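Local coordinates for protein putative nudix hydrolase family member (Chromobacterium violaceum, PDB 3F13) that probably acts as a magnesium-dependent hydrolase of the Nudix family, whose members typically cleave nucleoside diphosphates linked to another group, though its own substrate is not established, at residues Asn40-Lys45 / Arg58-Glu63. Residues are numbered along the deposited sequence; the frame is centred on the assembly and turned at random.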
ATOM      1  N   ASN B  40      -0.890 -21.331  -5.238  1.00 32.61           N
ATOM      2  CA  ASN B  40      -1.246 -20.144  -5.959  1.00 31.30           C
ATOM      3  C   ASN B  40      -0.747 -18.936  -5.195  1.00 30.21           C
ATOM      4  O   ASN B  40      -0.463 -19.015  -3.977  1.00 29.22           O
ATOM      5  CB  ASN B  40      -2.749 -20.048  -6.094  1.00 32.49           C
ATOM      6  CG  ASN B  40      -3.179 -19.317  -7.347  1.00 34.21           C
ATOM      7  OD1 ASN B  40      -2.384 -18.647  -8.036  1.00 33.06           O
ATOM      8  ND2 ASN B  40      -4.475 -19.429  -7.653  1.00 38.19           N
ATOM      9  N   LEU B  41      -0.629 -17.818  -5.894  1.00 28.52           N
ATOM     10  CA  LEU B  41      -0.353 -16.558  -5.190  1.00 27.85           C
ATOM     11  C   LEU B  41      -1.497 -16.195  -4.231  1.00 27.35           C
ATOM     12  O   LEU B  41      -2.656 -16.392  -4.536  1.00 28.85           O
ATOM     13  CB  LEU B  41      -0.203 -15.453  -6.202  1.00 27.27           C
ATOM     14  CG  LEU B  41       1.048 -15.546  -7.053  1.00 26.32           C
ATOM     15  CD1 LEU B  41       0.822 -14.499  -8.126  1.00 27.38           C
ATOM     16  CD2 LEU B  41       2.377 -15.288  -6.298  1.00 28.33           C
ATOM     17  N   PRO B  42      -1.158 -15.641  -3.066  1.00 27.56           N
ATOM     18  CA  PRO B  42      -2.179 -15.279  -2.076  1.00 26.96           C
ATOM     19  C   PRO B  42      -3.145 -14.204  -2.606  1.00 27.21           C
ATOM     20  O   PRO B  42      -2.778 -13.426  -3.452  1.00 27.33           O
ATOM     21  CB  PRO B  42      -1.369 -14.711  -0.907  1.00 27.68           C
ATOM     22  CG  PRO B  42       0.078 -14.677  -1.340  1.00 28.54           C
ATOM     23  CD  PRO B  42       0.221 -15.390  -2.629  1.00 27.17           C
ATOM     24  N   GLY B  43      -4.374 -14.149  -2.093  1.00 28.05           N
ATOM     25  CA  GLY B  43      -5.295 -13.126  -2.555  1.00 28.64           C
ATOM     26  C   GLY B  43      -6.704 -13.650  -2.480  1.00 29.80           C
ATOM     27  O   GLY B  43      -6.928 -14.719  -1.891  1.00 30.94           O
ATOM     28  N   GLY B  44      -7.648 -12.932  -3.076  1.00 29.07           N
ATOM     29  CA  GLY B  44      -9.047 -13.386  -3.058  1.00 29.89           C
ATOM     30  C   GLY B  44     -10.009 -12.415  -3.707  1.00 29.73           C
ATOM     31  O   GLY B  44      -9.616 -11.419  -4.261  1.00 28.16           O
ATOM     32  N   LYS B  45     -11.298 -12.708  -3.620  1.00 28.70           N
ATOM     33  CA  LYS B  45     -12.271 -11.869  -4.241  1.00 29.79           C
ATOM     34  C   LYS B  45     -12.604 -10.655  -3.380  1.00 29.74           C
ATOM     35  O   LYS B  45     -12.693 -10.750  -2.147  1.00 30.06           O
ATOM     36  CB  LYS B  45     -13.533 -12.682  -4.523  1.00 30.49           C
ATOM     37  CG  LYS B  45     -14.436 -12.056  -5.550  1.00 35.10           C
ATOM     38  CD  LYS B  45     -15.727 -12.876  -5.703  1.00 41.21           C
ATOM     39  CE  LYS B  45     -16.814 -12.030  -6.316  1.00 43.47           C
ATOM     40  NZ  LYS B  45     -17.669 -12.873  -7.224  1.00 50.30           N
ATOM     41  N   ARG B  58      -6.955  -7.430   3.632  1.00 26.60           N
ATOM     42  CA  ARG B  58      -7.804  -8.325   4.399  1.00 27.59           C
ATOM     43  C   ARG B  58      -7.430  -9.781   4.119  1.00 28.40           C
ATOM     44  O   ARG B  58      -7.195 -10.584   5.032  1.00 30.01           O
ATOM     45  CB  ARG B  58      -9.265  -8.061   4.035  1.00 28.34           C
ATOM     46  CG  ARG B  58     -10.270  -9.137   4.499  1.00 29.89           C
ATOM     47  CD  ARG B  58     -11.714  -8.731   4.159  1.00 33.45           C
ATOM     48  NE  ARG B  58     -11.984  -8.580   2.719  1.00 33.97           N
ATOM     49  CZ  ARG B  58     -12.115  -9.603   1.881  1.00 35.56           C
ATOM     50  NH1 ARG B  58     -11.985 -10.850   2.340  1.00 36.98           N
ATOM     51  NH2 ARG B  58     -12.351  -9.392   0.585  1.00 38.15           N
ATOM     52  N   GLU B  59      -7.339 -10.135   2.847  1.00 28.50           N
ATOM     53  CA  GLU B  59      -7.125 -11.540   2.498  1.00 28.93           C
ATOM     54  C   GLU B  59      -5.735 -12.070   2.842  1.00 29.94           C
ATOM     55  O   GLU B  59      -5.583 -13.233   3.265  1.00 29.53           O
ATOM     56  CB  GLU B  59      -7.480 -11.752   1.031  1.00 29.00           C
ATOM     57  CG  GLU B  59      -8.970 -11.539   0.779  1.00 33.89           C
ATOM     58  CD  GLU B  59      -9.761 -12.841   0.606  1.00 43.66           C
ATOM     59  OE1 GLU B  59      -9.225 -13.923   0.957  1.00 46.96           O
ATOM     60  OE2 GLU B  59     -10.925 -12.771   0.106  1.00 48.10           O
ATOM     61  N   ILE B  60      -4.703 -11.256   2.624  1.00 28.13           N
ATOM     62  CA  ILE B  60      -3.380 -11.693   3.000  1.00 29.01           C
ATOM     63  C   ILE B  60      -3.361 -11.969   4.509  1.00 29.67           C
ATOM     64  O   ILE B  60      -2.812 -12.980   4.946  1.00 29.85           O
ATOM     65  CB  ILE B  60      -2.309 -10.682   2.645  1.00 30.03           C
ATOM     66  CG1 ILE B  60      -2.156 -10.551   1.121  1.00 31.37           C
ATOM     67  CG2 ILE B  60      -0.952 -11.055   3.303  1.00 28.31           C
ATOM     68  CD1 ILE B  60      -2.457 -11.766   0.361  1.00 34.70           C
ATOM     69  N   ARG B  61      -3.943 -11.070   5.301  1.00 29.27           N
ATOM     70  CA  ARG B  61      -3.991 -11.289   6.759  1.00 32.01           C
ATOM     71  C   ARG B  61      -4.702 -12.603   7.064  1.00 32.28           C
ATOM     72  O   ARG B  61      -4.186 -13.444   7.803  1.00 33.81           O
ATOM     73  CB  ARG B  61      -4.671 -10.134   7.499  1.00 31.78           C
ATOM     74  CG  ARG B  61      -4.339 -10.199   8.996  1.00 32.88           C
ATOM     75  CD  ARG B  61      -4.979  -9.079   9.750  1.00 32.06           C
ATOM     76  NE  ARG B  61      -4.617  -9.187  11.158  1.00 37.17           N
ATOM     77  CZ  ARG B  61      -5.313  -8.640  12.149  1.00 36.54           C
ATOM     78  NH1 ARG B  61      -6.409  -7.936  11.886  1.00 36.28           N
ATOM     79  NH2 ARG B  61      -4.907  -8.808  13.393  1.00 40.73           N
ATOM     80  N   GLU B  62      -5.885 -12.794   6.489  1.00 34.68           N
ATOM     81  CA  GLU B  62      -6.663 -14.028   6.692  1.00 35.73           C
ATOM     82  C   GLU B  62      -5.829 -15.272   6.384  1.00 36.15           C
ATOM     83  O   GLU B  62      -5.772 -16.221   7.183  1.00 36.28           O
ATOM     84  CB  GLU B  62      -7.894 -14.022   5.787  1.00 36.71           C
ATOM     85  CG  GLU B  62      -9.106 -14.764   6.357  1.00 41.19           C
ATOM     86  CD  GLU B  62      -9.122 -16.226   6.021  1.00 45.41           C
ATOM     87  OE1 GLU B  62      -8.167 -16.715   5.370  1.00 47.65           O
ATOM     88  OE2 GLU B  62     -10.101 -16.895   6.412  1.00 48.50           O
ATOM     89  N   GLU B  63      -5.168 -15.265   5.226  1.00 35.41           N
ATOM     90  CA  GLU B  63      -4.485 -16.475   4.719  1.00 35.61           C
ATOM     91  C   GLU B  63      -3.120 -16.772   5.350  1.00 35.06           C
ATOM     92  O   GLU B  63      -2.739 -17.950   5.491  1.00 36.38           O
ATOM     93  CB  GLU B  63      -4.386 -16.426   3.175  1.00 34.74           C
ATOM     94  CG  GLU B  63      -5.768 -16.295   2.559  1.00 38.29           C
ATOM     95  CD  GLU B  63      -5.800 -16.010   1.070  1.00 44.16           C
ATOM     96  OE1 GLU B  63      -4.723 -15.985   0.414  1.00 43.43           O
ATOM     97  OE2 GLU B  63      -6.935 -15.810   0.553  1.00 43.48           O
TER
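Glu63 reaches from the helix to Gly43, where its OE1 accepts a hydrogen bond from Gly43 N at 3.1 Å on the syn side of the carboxylate, 26° out of plane. Its chain runs extended beyond CG (chi2 170°), while OE2 lies 2.7 Å from Gly43 O. One turn earlier, Glu59 is bent at chi2 (-104°), which lays its carboxylate flush against the bare CA of Gly44, with CD 3.8 Å from Gly44 CA. Arg58, bent at chi3, lets NH2 donate a 3.1 Å hydrogen bond to Lys45 O, which lies at the guanidinium edge, almost in its plane. NH1 makes a salt bridge with Glu59 OE2 whose hydrogen bond is weak, and NE pairs with Glu50; three partners probably limit the guanidinium's rotation. At the other end Ile60 CD1 presses on Pro42 CB, a tight 3.4 Å. Residues 44-65 fit the Nudix box, a loop-helix-loop signature with Arg58, Glu59, Glu62 and Glu63 as its Arg-Glu...Glu-Glu core; in relatives its glutamates bind magnesium. Strand 43-45 pairs antiparallel with strand 16-25, and helix 52-64 lies against the sheet, with Ile60 also touching Ala21; Leu41 packs on helix 118-132.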